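Local atomic coordinates of putative phosphohistidine phosphatase, SixA (PDB entry 4HBZ), a protein that probably removes phosphate groups from phosphohistidine in proteins, as a SixA-like member of the histidine phosphatase superfamily. Residues R26-G31 against R47-A52; R35-P40 against Y89-Y94; R75-A80 against L116-A121. All coordinates share one frame; numbering follows the deposited sequence. Where two conformers were deposited one is given.

Interaction 1: R26-G31 against R47-A52; sequences RHAAAG and RAATAA
The methyl group of A28 meets a pair of methyl groups on helix 43-59: A28 CB lies 4.1 Å from A49 CB and 4.4 Å from A48 CB. The backbones come close enough for this because all three side chains are a single carbon; the CA atoms of A28 and A49 are 5.8 Å apart. The area involved is small, about 75 Å² summed over both sides, yet all three touching residues are buried.

H27, the residue before A28, can be followed outward. Its CB leaves the chain away from the helix, and CG sits between the backbone N and the carbonyl carbon (chi1 65°), which swings the ring back over its own loop. From CG one branch leads to ND1, which donates to A28 O at 2.8 Å with an N-H...O angle of 173°. The acceptor lies in the ring plane, although the donor is tilted 34° from the carbonyl plane. The ND1 to A28 O bond fixes the rotation of the imidazole. The other branch, through CD2, turns to H120. The side chain also touches R73, T74 and T77 of helix 72-81 and makes no contact with 47-52, while A28 N is held by T77 OG1.

The sequence R26-H27-A28 stands where relatives carry the RHG signature, consistent with H27 being the counterpart of their phosphate-accepting histidine. The chemistry therefore divides cleanly: A28 uses its backbone O to hold the imidazole and its backbone N to bind T77, while its methyl offers helix 43-59 nothing but van der Waals contact, so the A28-helix contact rests on close fit and burial rather than on directed bonds.

Interaction 2: R35-P40 against Y89-Y94; sequences RDHDRP and YRDELY. With ACY (acetic acid), chain B.
The ring of Y94 takes H37 against a face and D36 at its edge. H37 arrives edge first: its CD2 stands 3.6 Å above the tyrosine plane, over the centre, with the centroids 4.7 Å apart and the planes at 86°, a T-shaped pair. D36 comes instead at the phenolic end, where Y94 OH donates to D36 OD2 over 2.6 Å. That oxygen is met on its anti side, and carboxylate and ring are only 29° apart, so the acid nearly continues the plane of the tyrosine. Y94 reaches both partners because its CG is anti to the backbone N (chi1 179°), extending the ring toward the 3-10 turn 36-38.

These groups join two loops at the surface of a phosphoglycerate-mutase-like fold: one precedes helix 43-59, the other follows strand 86-90, an outermost strand of the sheet. The ring of Y94 also meets that of H120, outside these two segments. The carboxylate of D36 is gripped further, by R39 NH1 on the syn side of OD1 at 3.0 Å and by R73 at OD2. With an alanine here instead of Y94, the H37 edge would probably lose the face it rests on and D36 OD2 its hydroxyl donor, though R73 would remain, and a gap would open between the loops.

The imidazole is steadied at its far end, where H37 NE2 and D91 OD1 both hydrogen-bond T70 OG1. Beyond D91, the R90 guanidinium lies edge-on to an acetate, most likely picked up from the crystallisation solution: R90 NH1 donates to acetate O at 2.9 Å and R90 NH2 to acetate OXT at 2.8 Å, both almost straight, while R90 NE pairs with E104.

Interaction 3: R75-A80 against L116-A121; sequences RQTLAA and LVVGHA
In the helix-on-sheet layer of this α/β fold, T77 and L78 of helix 72-81 pack on L116 and V118 of strand 114-119. The helix belongs to the β-α-β unit of strands 65-69 and 86-90, which are parallel neighbours; strand 114-119 lies on the other side of 65-69, so the connecting helix also reaches the next strand inward. The closest CA atoms, those of L78 and V118, are 7.1 Å apart, and about 137 Å² is buried over both sides.

Two methyl pairs make the contact. T77 CG2 lies 4.1 Å from V118 CG1, and L78 CD1 lies 4.2 Å from L116 CD2, the two leucines lying alongside each other and running in opposing directions. L116 and V118, two apart on the strand, both point at the helix, whereas V117 between them turns to the other face and touches L24 and L93.

The threonine is used at both ends. With OG1 beside the backbone N (chi1 -66°), its methyl is anti to that N and meets the valine, while OG1 is bonded to R73 O one helical turn back. A buried hydroxyl is thus satisfied without disturbing the apolar side.

All four touching residues are buried. Just beyond the strand lies H120, in a Gly-His step consistent with the second conserved histidine of the family. Strand order 3-2-4-1-5-6, with the fifth strand antiparallel to its neighbours and helices packed on the sheet, is the layout of the phosphoglycerate-mutase-like fold of histidine phosphatases.

The three contacts meet around H27 and H120, the probable active-site histidines by family. Interactions 1 and 3, with centres 8 Å apart, are joined by H27 N to G119 O at 3.0 Å and by A28 N to T77 OG1, also 3.0 Å; H27 CD2 and H120 ND1 approach to 3.4 Å. Interactions 1 and 2, about 15 Å apart between centres, share the loop after strand 20-26, where G31 N to P40 O measures 2.8 Å. Interaction 2 reaches interaction 3, about 10 Å away between centres, through Y94 CD1 and H120 NE2 at 3.6 Å. A bound glycerol lies about 13 Å from the Y94 side chain.

Interaction 1: R26-G31 against R47-A52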
ATOM      1  N   ARG A  26       5.289  -0.248  -1.756  1.00 10.42           N
ATOM      2  CA  ARG A  26       6.515   0.568  -1.732  1.00 10.03           C
ATOM      3  C   ARG A  26       6.950   0.821  -3.178  1.00 10.36           C
ATOM      4  O   ARG A  26       6.964  -0.104  -4.005  1.00 11.67           O
ATOM      5  CB  ARG A  26       7.626  -0.178  -0.968  1.00 10.48           C
ATOM      6  CG  ARG A  26       8.940   0.583  -0.951  1.00 11.32           C
ATOM      7  CD  ARG A  26      10.010  -0.216  -0.247  1.00 12.48           C
ATOM      8  NE  ARG A  26      11.266   0.518  -0.195  1.00 13.74           N
ATOM      9  CZ  ARG A  26      12.386   0.029   0.351  1.00 16.22           C
ATOM     10  NH1 ARG A  26      12.416  -1.149   0.901  1.00 16.89           N
ATOM     11  NH2 ARG A  26      13.465   0.808   0.418  1.00 19.01           N
ATOM     12  N   HIS A  27       7.277   2.062  -3.494  1.00 10.99           N
ATOM     13  CA  HIS A  27       7.736   2.396  -4.839  1.00 11.03           C
ATOM     14  C   HIS A  27       8.870   1.460  -5.271  1.00 10.02           C
ATOM     15  O   HIS A  27       9.649   0.956  -4.459  1.00 11.36           O
ATOM     16  CB  HIS A  27       8.208   3.850  -4.948  1.00 12.13           C
ATOM     17  CG  HIS A  27       9.403   4.158  -4.128  1.00 12.38           C
ATOM     18  ND1 HIS A  27      10.684   3.808  -4.496  1.00 13.38           N
ATOM     19  CD2 HIS A  27       9.506   4.756  -2.908  1.00 13.10           C
ATOM     20  CE1 HIS A  27      11.514   4.165  -3.541  1.00 14.63           C
ATOM     21  NE2 HIS A  27      10.829   4.750  -2.571  1.00 13.63           N
ATOM     22  N   ALA A  28       8.989   1.347  -6.581  1.00 11.21           N
ATOM     23  CA  ALA A  28      10.051   0.531  -7.172  1.00 11.40           C
ATOM     24  C   ALA A  28      11.387   1.241  -7.135  1.00 12.59           C
ATOM     25  O   ALA A  28      11.502   2.406  -6.752  1.00 12.37           O
ATOM     26  CB  ALA A  28       9.663   0.108  -8.550  1.00 12.45           C
ATOM     27  N   ALA A  29      12.437   0.503  -7.462  1.00 14.08           N
ATOM     28  CA  ALA A  29      13.818   0.957  -7.280  1.00 14.55           C
ATOM     29  C   ALA A  29      14.099   2.234  -8.049  1.00 15.23           C
ATOM     30  O   ALA A  29      13.701   2.375  -9.237  1.00 15.04           O
ATOM     31  CB  ALA A  29      14.780  -0.134  -7.683  1.00 16.56           C
ATOM     32  N   ALA A  30      14.776   3.170  -7.393  1.00 15.96           N
ATOM     33  CA  ALA A  30      15.025   4.478  -7.950  1.00 16.57           C
ATOM     34  C   ALA A  30      16.510   4.853  -7.962  1.00 17.02           C
ATOM     35  O   ALA A  30      17.329   4.277  -7.249  1.00 17.75           O
ATOM     36  CB  ALA A  30      14.212   5.514  -7.163  1.00 17.25           C
ATOM     37  N   GLY A  31      16.828   5.730  -8.882  1.00 16.84           N
ATOM     38  CA  GLY A  31      18.197   6.129  -9.146  1.00 18.16           C
ATOM     39  C   GLY A  31      18.552   7.400  -8.446  1.00 18.63           C
ATOM     40  O   GLY A  31      17.994   7.742  -7.399  1.00 18.27           O
ATOM     41  N   ARG A  47      10.682  -2.072 -14.712  1.00 14.27           N
ATOM     42  CA  ARG A  47      10.243  -3.470 -14.905  1.00 14.57           C
ATOM     43  C   ARG A  47       9.490  -4.026 -13.666  1.00 13.50           C
ATOM     44  O   ARG A  47       8.473  -4.685 -13.807  1.00 13.71           O
ATOM     45  CB  ARG A  47      11.402  -4.398 -15.264  1.00 16.14           C
ATOM     46  CG  ARG A  47      11.782  -4.278 -16.695  1.00 19.35           C
ATOM     47  CD  ARG A  47      12.928  -5.250 -17.040  1.00 22.29           C
ATOM     48  NE  ARG A  47      14.217  -4.753 -16.614  1.00 24.56           N
ATOM     49  CZ  ARG A  47      14.960  -3.876 -17.301  1.00 27.61           C
ATOM     50  NH1 ARG A  47      16.113  -3.474 -16.807  1.00 27.77           N
ATOM     51  NH2 ARG A  47      14.551  -3.394 -18.475  1.00 28.77           N
ATOM     52  N   ALA A  48       9.968  -3.724 -12.474  1.00 13.17           N
ATOM     53  CA  ALA A  48       9.324  -4.256 -11.283  1.00 12.85           C
ATOM     54  C   ALA A  48       7.924  -3.646 -11.126  1.00 12.25           C
ATOM     55  O   ALA A  48       6.951  -4.326 -10.797  1.00 12.13           O
ATOM     56  CB  ALA A  48      10.171  -3.978 -10.079  1.00 13.26           C
ATOM     57  N   ALA A  49       7.791  -2.356 -11.342  1.00 11.99           N
ATOM     58  CA  ALA A  49       6.474  -1.716 -11.186  1.00 11.99           C
ATOM     59  C   ALA A  49       5.497  -2.190 -12.269  1.00 11.99           C
ATOM     60  O   ALA A  49       4.295  -2.353 -12.037  1.00 13.18           O
ATOM     61  CB  ALA A  49       6.646  -0.203 -11.270  1.00 12.24           C
ATOM     62  N   THR A  50       6.032  -2.395 -13.467  1.00 12.06           N
ATOM     63  CA  THR A  50       5.202  -2.928 -14.538  1.00 12.95           C
ATOM     64  C   THR A  50       4.657  -4.303 -14.202  1.00 12.41           C
ATOM     65  O   THR A  50       3.451  -4.604 -14.381  1.00 12.86           O
ATOM     66  CB  THR A  50       6.018  -2.969 -15.837  1.00 14.03           C
ATOM     67  OG1 THR A  50       6.437  -1.632 -16.174  1.00 15.52           O
ATOM     68  CG2 THR A  50       5.212  -3.581 -16.974  1.00 15.01           C
ATOM     69  N   ALA A  51       5.538  -5.163 -13.689  1.00 11.97           N
ATOM     70  CA  ALA A  51       5.100  -6.493 -13.276  1.00 11.98           C
ATOM     71  C   ALA A  51       4.081  -6.462 -12.171  1.00 12.20           C
ATOM     72  O   ALA A  51       3.109  -7.232 -12.179  1.00 12.24           O
ATOM     73  CB  ALA A  51       6.317  -7.362 -12.928  1.00 12.47           C
ATOM     74  N   ALA A  52       4.289  -5.573 -11.212  1.00 12.68           N
ATOM     75  CA  ALA A  52       3.346  -5.445 -10.106  1.00 11.79           C
ATOM     76  C   ALA A  52       1.976  -5.008 -10.601  1.00 11.64           C
ATOM     77  O   ALA A  52       0.943  -5.565 -10.200  1.00 12.92           O
ATOM     78  CB  ALA A  52       3.874  -4.455  -9.088  1.00 12.37           C
TER

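Interaction 2: R35-P40 against Y89-Y94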
ATOM      1  N   ARG A  35      17.859  16.501  -6.542  0.50 20.28           N
ATOM      2  CA  ARG A  35      16.861  16.612  -5.472  0.50 19.25           C
ATOM      3  C   ARG A  35      16.249  15.246  -5.232  0.50 16.86           C
ATOM      4  O   ARG A  35      15.825  14.588  -6.183  0.50 15.67           O
ATOM      5  CB  ARG A  35      15.758  17.591  -5.859  0.50 21.42           C
ATOM      6  CG  ARG A  35      16.179  19.047  -5.934  0.50 24.60           C
ATOM      7  CD  ARG A  35      14.970  19.914  -5.618  0.50 26.75           C
ATOM      8  NE  ARG A  35      13.849  19.556  -6.473  0.50 29.55           N
ATOM      9  CZ  ARG A  35      13.129  20.420  -7.191  0.50 32.78           C
ATOM     10  NH1 ARG A  35      13.362  21.721  -7.111  0.50 34.09           N
ATOM     11  NH2 ARG A  35      12.146  19.978  -7.961  0.50 33.68           N
ATOM     12  N   ASP A  36      16.170  14.803  -3.971  1.00 15.40           N
ATOM     13  CA  ASP A  36      15.610  13.488  -3.713  1.00 13.98           C
ATOM     14  C   ASP A  36      14.207  13.292  -4.303  1.00 13.51           C
ATOM     15  O   ASP A  36      13.915  12.277  -4.896  1.00 13.13           O
ATOM     16  CB  ASP A  36      15.547  13.190  -2.209  1.00 13.91           C
ATOM     17  CG  ASP A  36      14.884  11.859  -1.939  1.00 13.78           C
ATOM     18  OD1 ASP A  36      15.645  10.829  -1.964  1.00 14.66           O
ATOM     19  OD2 ASP A  36      13.628  11.795  -1.798  1.00 13.48           O
ATOM     20  N   HIS A  37      13.383  14.310  -4.191  1.00 14.13           N
ATOM     21  CA  HIS A  37      11.981  14.167  -4.592  1.00 14.67           C
ATOM     22  C   HIS A  37      11.901  13.895  -6.117  1.00 15.29           C
ATOM     23  O   HIS A  37      10.951  13.225  -6.548  1.00 15.34           O
ATOM     24  CB  HIS A  37      11.269  15.475  -4.203  1.00 16.12           C
ATOM     25  CG  HIS A  37       9.784  15.428  -4.253  1.00 16.38           C
ATOM     26  ND1 HIS A  37       9.073  15.979  -5.289  1.00 18.19           N
ATOM     27  CD2 HIS A  37       8.868  14.974  -3.362  1.00 16.96           C
ATOM     28  CE1 HIS A  37       7.778  15.856  -5.044  1.00 18.12           C
ATOM     29  NE2 HIS A  37       7.628  15.240  -3.883  1.00 16.96           N
ATOM     30  N   ASP A  38      12.906  14.279  -6.890  1.00 15.90           N
ATOM     31  CA  ASP A  38      12.977  14.086  -8.366  1.00 17.41           C
ATOM     32  C   ASP A  38      13.601  12.781  -8.804  1.00 17.86           C
ATOM     33  O   ASP A  38      13.703  12.495 -10.047  1.00 17.29           O
ATOM     34  CB  ASP A  38      13.809  15.202  -9.017  1.00 19.48           C
ATOM     35  CG  ASP A  38      13.139  16.556  -8.904  1.00 22.64           C
ATOM     36  OD1 ASP A  38      11.890  16.596  -8.807  1.00 26.16           O
ATOM     37  OD2 ASP A  38      13.863  17.571  -8.932  1.00 27.28           O
ATOM     38  N   ARG A  39      14.091  11.964  -7.855  1.00 15.57           N
ATOM     39  CA  ARG A  39      14.783  10.742  -8.280  1.00 15.52           C
ATOM     40  C   ARG A  39      13.842   9.819  -9.086  1.00 14.29           C
ATOM     41  O   ARG A  39      12.751   9.482  -8.644  1.00 13.56           O
ATOM     42  CB  ARG A  39      15.269   9.957  -7.050  1.00 14.91           C
ATOM     43  CG  ARG A  39      16.440  10.654  -6.361  1.00 16.23           C
ATOM     44  CD  ARG A  39      16.705  10.118  -4.956  1.00 17.21           C
ATOM     45  NE  ARG A  39      16.988   8.699  -5.054  1.00 18.05           N
ATOM     46  CZ  ARG A  39      16.580   7.765  -4.231  1.00 18.79           C
ATOM     47  NH1 ARG A  39      15.854   8.054  -3.154  1.00 18.32           N
ATOM     48  NH2 ARG A  39      16.864   6.489  -4.524  1.00 19.89           N
ATOM     49  N   PRO A  40      14.278   9.405 -10.291  1.00 15.70           N
ATOM     50  CA  PRO A  40      13.431   8.599 -11.140  1.00 15.89           C
ATOM     51  C   PRO A  40      13.590   7.116 -10.851  1.00 15.88           C
ATOM     52  O   PRO A  40      14.575   6.686 -10.240  1.00 15.97           O
ATOM     53  CB  PRO A  40      13.982   8.921 -12.520  1.00 16.35           C
ATOM     54  CG  PRO A  40      15.438   9.009 -12.294  1.00 17.17           C
ATOM     55  CD  PRO A  40      15.548   9.763 -10.946  1.00 16.66           C
ATOM     56  N   TYR A  89      -2.791  12.636  -4.931  1.00 15.69           N
ATOM     57  CA  TYR A  89      -1.372  12.826  -4.696  1.00 14.85           C
ATOM     58  C   TYR A  89      -1.219  13.615  -3.381  1.00 15.30           C
ATOM     59  O   TYR A  89      -1.878  14.646  -3.179  1.00 15.39           O
ATOM     60  CB  TYR A  89      -0.690  13.573  -5.838  1.00 15.16           C
ATOM     61  CG  TYR A  89      -0.638  12.767  -7.110  1.00 15.48           C
ATOM     62  CD1 TYR A  89       0.255  11.674  -7.237  1.00 15.53           C
ATOM     63  CD2 TYR A  89      -1.522  13.040  -8.152  1.00 16.91           C
ATOM     64  CE1 TYR A  89       0.277  10.932  -8.407  1.00 16.91           C
ATOM     65  CE2 TYR A  89      -1.493  12.281  -9.296  1.00 17.07           C
ATOM     66  CZ  TYR A  89      -0.572  11.240  -9.403  1.00 17.75           C
ATOM     67  OH  TYR A  89      -0.574  10.493 -10.590  1.00 18.93           O
ATOM     68  N   ARG A  90      -0.319  13.186  -2.517  1.00 14.07           N
ATOM     69  CA  ARG A  90      -0.186  13.763  -1.176  1.00 13.98           C
ATOM     70  C   ARG A  90       1.260  13.920  -0.774  1.00 14.42           C
ATOM     71  O   ARG A  90       1.992  12.934  -0.697  1.00 13.52           O
ATOM     72  CB  ARG A  90      -0.922  12.916  -0.165  1.00 15.01           C
ATOM     73  CG  ARG A  90      -2.424  12.833  -0.321  1.00 15.34           C
ATOM     74  CD  ARG A  90      -3.061  14.144   0.073  1.00 17.46           C
ATOM     75  NE  ARG A  90      -4.537  14.081   0.009  1.00 18.45           N
ATOM     76  CZ  ARG A  90      -5.269  14.362  -1.050  1.00 19.69           C
ATOM     77  NH1 ARG A  90      -4.739  14.659  -2.255  1.00 19.17           N
ATOM     78  NH2 ARG A  90      -6.614  14.269  -0.942  1.00 21.63           N
ATOM     79  N   ASP A  91       1.652  15.159  -0.446  1.00 15.01           N
ATOM     80  CA  ASP A  91       2.932  15.388   0.205  1.00 16.13           C
ATOM     81  C   ASP A  91       3.015  14.687   1.543  1.00 15.55           C
ATOM     82  O   ASP A  91       4.114  14.292   1.977  1.00 15.60           O
ATOM     83  CB  ASP A  91       3.168  16.883   0.353  1.00 18.28           C
ATOM     84  CG  ASP A  91       3.515  17.572  -0.961  1.00 21.57           C
ATOM     85  OD1 ASP A  91       4.247  17.034  -1.861  1.00 21.49           O
ATOM     86  OD2 ASP A  91       3.125  18.776  -1.070  1.00 27.50           O
ATOM     87  N   GLU A  92       1.879  14.471   2.200  1.00 15.14           N
ATOM     88  CA  GLU A  92       1.856  13.740   3.466  1.00 15.89           C
ATOM     89  C   GLU A  92       2.436  12.345   3.328  1.00 15.01           C
ATOM     90  O   GLU A  92       2.990  11.827   4.294  1.00 16.14           O
ATOM     91  CB  GLU A  92       0.443  13.646   4.041  1.00 17.43           C
ATOM     92  CG  GLU A  92      -0.213  14.993   4.447  1.00 20.77           C
ATOM     93  CD  GLU A  92      -0.790  15.827   3.314  1.00 23.49           C
ATOM     94  OE1 GLU A  92      -0.623  15.574   2.105  1.00 19.53           O
ATOM     95  OE2 GLU A  92      -1.421  16.847   3.672  1.00 27.20           O
ATOM     96  N   LEU A  93       2.384  11.736   2.133  1.00 12.70           N
ATOM     97  CA  LEU A  93       2.920  10.393   1.934  1.00 12.29           C
ATOM     98  C   LEU A  93       4.410  10.415   1.641  1.00 12.33           C
ATOM     99  O   LEU A  93       5.020   9.360   1.603  1.00 12.74           O
ATOM    100  CB  LEU A  93       2.176   9.639   0.852  1.00 12.64           C
ATOM    101  CG  LEU A  93       1.008   8.749   1.259  1.00 13.70           C
ATOM    102  CD1 LEU A  93      -0.053   9.507   2.033  1.00 14.46           C
ATOM    103  CD2 LEU A  93       0.415   8.001   0.083  1.00 14.91           C
ATOM    104  N   TYR A  94       4.995  11.590   1.435  1.00 12.63           N
ATOM    105  CA  TYR A  94       6.444  11.734   1.231  1.00 12.77           C
ATOM    106  C   TYR A  94       7.077  11.997   2.607  1.00 13.45           C
ATOM    107  O   TYR A  94       7.328  13.111   3.005  1.00 15.18           O
ATOM    108  CB  TYR A  94       6.735  12.835   0.233  1.00 13.38           C
ATOM    109  CG  TYR A  94       8.211  13.063  -0.012  1.00 13.66           C
ATOM    110  CD1 TYR A  94       8.997  12.106  -0.632  1.00 13.06           C
ATOM    111  CD2 TYR A  94       8.817  14.274   0.337  1.00 14.78           C
ATOM    112  CE1 TYR A  94      10.306  12.308  -0.898  1.00 12.75           C
ATOM    113  CE2 TYR A  94      10.160  14.492   0.074  1.00 14.89           C
ATOM    114  CZ  TYR A  94      10.904  13.467  -0.533  1.00 15.15           C
ATOM    115  OH  TYR A  94      12.242  13.747  -0.805  1.00 15.56           O
TER
HETATM  116  C   ACY B 201      -7.688  14.986  -4.321  1.00 42.93           C
HETATM  117  O   ACY B 201      -6.446  15.170  -4.488  1.00 40.57           O
HETATM  118  OXT ACY B 201      -8.228  14.900  -3.185  1.00 44.50           O
HETATM  119  CH3 ACY B 201      -8.572  14.872  -5.532  1.00 48.48           C

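Interaction 3: R75-A80 against L116-A121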
ATOM      1  N   ARG A  75       5.121   8.436  -8.158  1.00 12.61           N
ATOM      2  CA  ARG A  75       4.316   8.774  -9.349  1.00 12.88           C
ATOM      3  C   ARG A  75       4.628   7.831 -10.512  1.00 12.63           C
ATOM      4  O   ARG A  75       3.697   7.337 -11.159  1.00 13.72           O
ATOM      5  CB  ARG A  75       4.558  10.219  -9.781  1.00 14.56           C
ATOM      6  CG  ARG A  75       4.034  11.256  -8.830  1.00 14.94           C
ATOM      7  CD  ARG A  75       4.430  12.664  -9.303  1.00 17.11           C
ATOM      8  NE  ARG A  75       3.943  13.730  -8.440  1.00 17.73           N
ATOM      9  CZ  ARG A  75       2.736  14.310  -8.528  1.00 19.71           C
ATOM     10  NH1 ARG A  75       1.863  13.992  -9.501  1.00 19.99           N
ATOM     11  NH2 ARG A  75       2.441  15.278  -7.667  1.00 23.56           N
ATOM     12  N   GLN A  76       5.905   7.602 -10.741  1.00 12.83           N
ATOM     13  CA  GLN A  76       6.341   6.765 -11.846  1.00 13.43           C
ATOM     14  C   GLN A  76       5.997   5.310 -11.610  1.00 13.50           C
ATOM     15  O   GLN A  76       5.651   4.570 -12.541  1.00 12.92           O
ATOM     16  CB  GLN A  76       7.851   6.923 -12.076  1.00 13.59           C
ATOM     17  CG  GLN A  76       8.170   8.277 -12.706  1.00 15.36           C
ATOM     18  CD  GLN A  76       9.651   8.566 -12.763  1.00 16.98           C
ATOM     19  OE1 GLN A  76      10.463   7.716 -12.458  1.00 19.60           O
ATOM     20  NE2 GLN A  76      10.026   9.805 -13.116  1.00 19.28           N
ATOM     21  N   THR A  77       6.083   4.848 -10.378  1.00 11.59           N
ATOM     22  CA  THR A  77       5.647   3.499 -10.058  1.00 11.31           C
ATOM     23  C   THR A  77       4.178   3.342 -10.396  1.00 12.63           C
ATOM     24  O   THR A  77       3.786   2.409 -11.074  1.00 12.25           O
ATOM     25  CB  THR A  77       5.877   3.206  -8.560  1.00 11.53           C
ATOM     26  OG1 THR A  77       7.276   3.188  -8.278  1.00 12.22           O
ATOM     27  CG2 THR A  77       5.267   1.911  -8.194  1.00 12.21           C
ATOM     28  N   LEU A  78       3.374   4.306  -9.984  1.00 12.56           N
ATOM     29  CA  LEU A  78       1.945   4.250 -10.321  1.00 12.44           C
ATOM     30  C   LEU A  78       1.730   4.219 -11.848  1.00 12.65           C
ATOM     31  O   LEU A  78       0.927   3.417 -12.351  1.00 12.66           O
ATOM     32  CB  LEU A  78       1.198   5.410  -9.668  1.00 12.85           C
ATOM     33  CG  LEU A  78      -0.264   5.497 -10.005  1.00 13.18           C
ATOM     34  CD1 LEU A  78      -1.054   4.293  -9.599  1.00 13.80           C
ATOM     35  CD2 LEU A  78      -0.810   6.771  -9.358  1.00 15.24           C
ATOM     36  N   ALA A  79       2.388   5.101 -12.562  1.00 13.62           N
ATOM     37  CA  ALA A  79       2.233   5.177 -14.004  1.00 14.22           C
ATOM     38  C   ALA A  79       2.550   3.825 -14.601  1.00 14.92           C
ATOM     39  O   ALA A  79       1.833   3.331 -15.513  1.00 15.70           O
ATOM     40  CB  ALA A  79       3.143   6.287 -14.563  1.00 15.00           C
ATOM     41  N   ALA A  80       3.618   3.202 -14.146  1.00 14.20           N
ATOM     42  CA  ALA A  80       4.061   1.928 -14.741  1.00 13.83           C
ATOM     43  C   ALA A  80       3.082   0.776 -14.489  1.00 13.88           C
ATOM     44  O   ALA A  80       3.075  -0.211 -15.231  1.00 14.55           O
ATOM     45  CB  ALA A  80       5.456   1.544 -14.260  1.00 13.87           C
ATOM     46  N   LEU A 116      -5.388   1.568  -3.337  1.00 10.55           N
ATOM     47  CA  LEU A 116      -3.959   1.378  -3.468  1.00 10.55           C
ATOM     48  C   LEU A 116      -3.243   2.581  -2.852  1.00 10.96           C
ATOM     49  O   LEU A 116      -3.570   3.719  -3.192  1.00 11.63           O
ATOM     50  CB  LEU A 116      -3.631   1.285  -4.960  1.00 11.35           C
ATOM     51  CG  LEU A 116      -2.128   1.275  -5.318  1.00 10.98           C
ATOM     52  CD1 LEU A 116      -1.378   0.084  -4.706  1.00 10.66           C
ATOM     53  CD2 LEU A 116      -1.916   1.293  -6.842  1.00 12.45           C
ATOM     54  N   VAL A 117      -2.231   2.306  -2.064  1.00 10.20           N
ATOM     55  CA  VAL A 117      -1.345   3.314  -1.494  1.00 10.40           C
ATOM     56  C   VAL A 117       0.040   3.112  -2.069  1.00 10.82           C
ATOM     57  O   VAL A 117       0.551   2.013  -1.980  1.00 11.11           O
ATOM     58  CB  VAL A 117      -1.284   3.232   0.036  1.00 10.80           C
ATOM     59  CG1 VAL A 117      -0.345   4.273   0.652  1.00 12.05           C
ATOM     60  CG2 VAL A 117      -2.693   3.342   0.652  1.00 12.72           C
ATOM     61  N   VAL A 118       0.659   4.142  -2.663  1.00 10.48           N
ATOM     62  CA  VAL A 118       2.009   4.045  -3.189  1.00 10.87           C
ATOM     63  C   VAL A 118       2.877   5.023  -2.405  1.00 10.66           C
ATOM     64  O   VAL A 118       2.713   6.240  -2.468  1.00 11.07           O
ATOM     65  CB  VAL A 118       2.041   4.347  -4.704  1.00 11.10           C
ATOM     66  CG1 VAL A 118       3.444   4.084  -5.245  1.00 12.01           C
ATOM     67  CG2 VAL A 118       1.008   3.479  -5.481  1.00 11.83           C
ATOM     68  N   GLY A 119       3.746   4.451  -1.601  1.00 10.06           N
ATOM     69  CA  GLY A 119       4.587   5.268  -0.753  1.00 10.20           C
ATOM     70  C   GLY A 119       5.978   4.723  -0.542  1.00 10.40           C
ATOM     71  O   GLY A 119       6.558   4.067  -1.398  1.00 11.01           O
ATOM     72  N   HIS A 120       6.536   5.027   0.641  1.00 10.97           N
ATOM     73  CA  HIS A 120       7.930   4.788   0.937  1.00 10.51           C
ATOM     74  C   HIS A 120       8.095   3.891   2.169  1.00 10.60           C
ATOM     75  O   HIS A 120       7.265   3.948   3.098  1.00 11.26           O
ATOM     76  CB  HIS A 120       8.628   6.133   1.293  1.00 10.60           C
ATOM     77  CG  HIS A 120       8.479   7.193   0.241  1.00 10.75           C
ATOM     78  ND1 HIS A 120       9.432   7.377  -0.736  1.00 12.19           N
ATOM     79  CD2 HIS A 120       7.458   8.041  -0.054  1.00 12.48           C
ATOM     80  CE1 HIS A 120       9.014   8.326  -1.576  1.00 13.17           C
ATOM     81  NE2 HIS A 120       7.834   8.753  -1.172  1.00 12.59           N
ATOM     82  N   ALA A 121       9.146   3.100   2.207  1.00 11.22           N
ATOM     83  CA  ALA A 121       9.602   2.489   3.420  1.00 11.63           C
ATOM     84  C   ALA A 121      10.327   3.504   4.277  1.00 13.32           C
ATOM     85  O   ALA A 121      10.894   4.426   3.745  1.00 16.07           O
ATOM     86  CB  ALA A 121      10.502   1.331   3.135  1.00 12.22           C
TER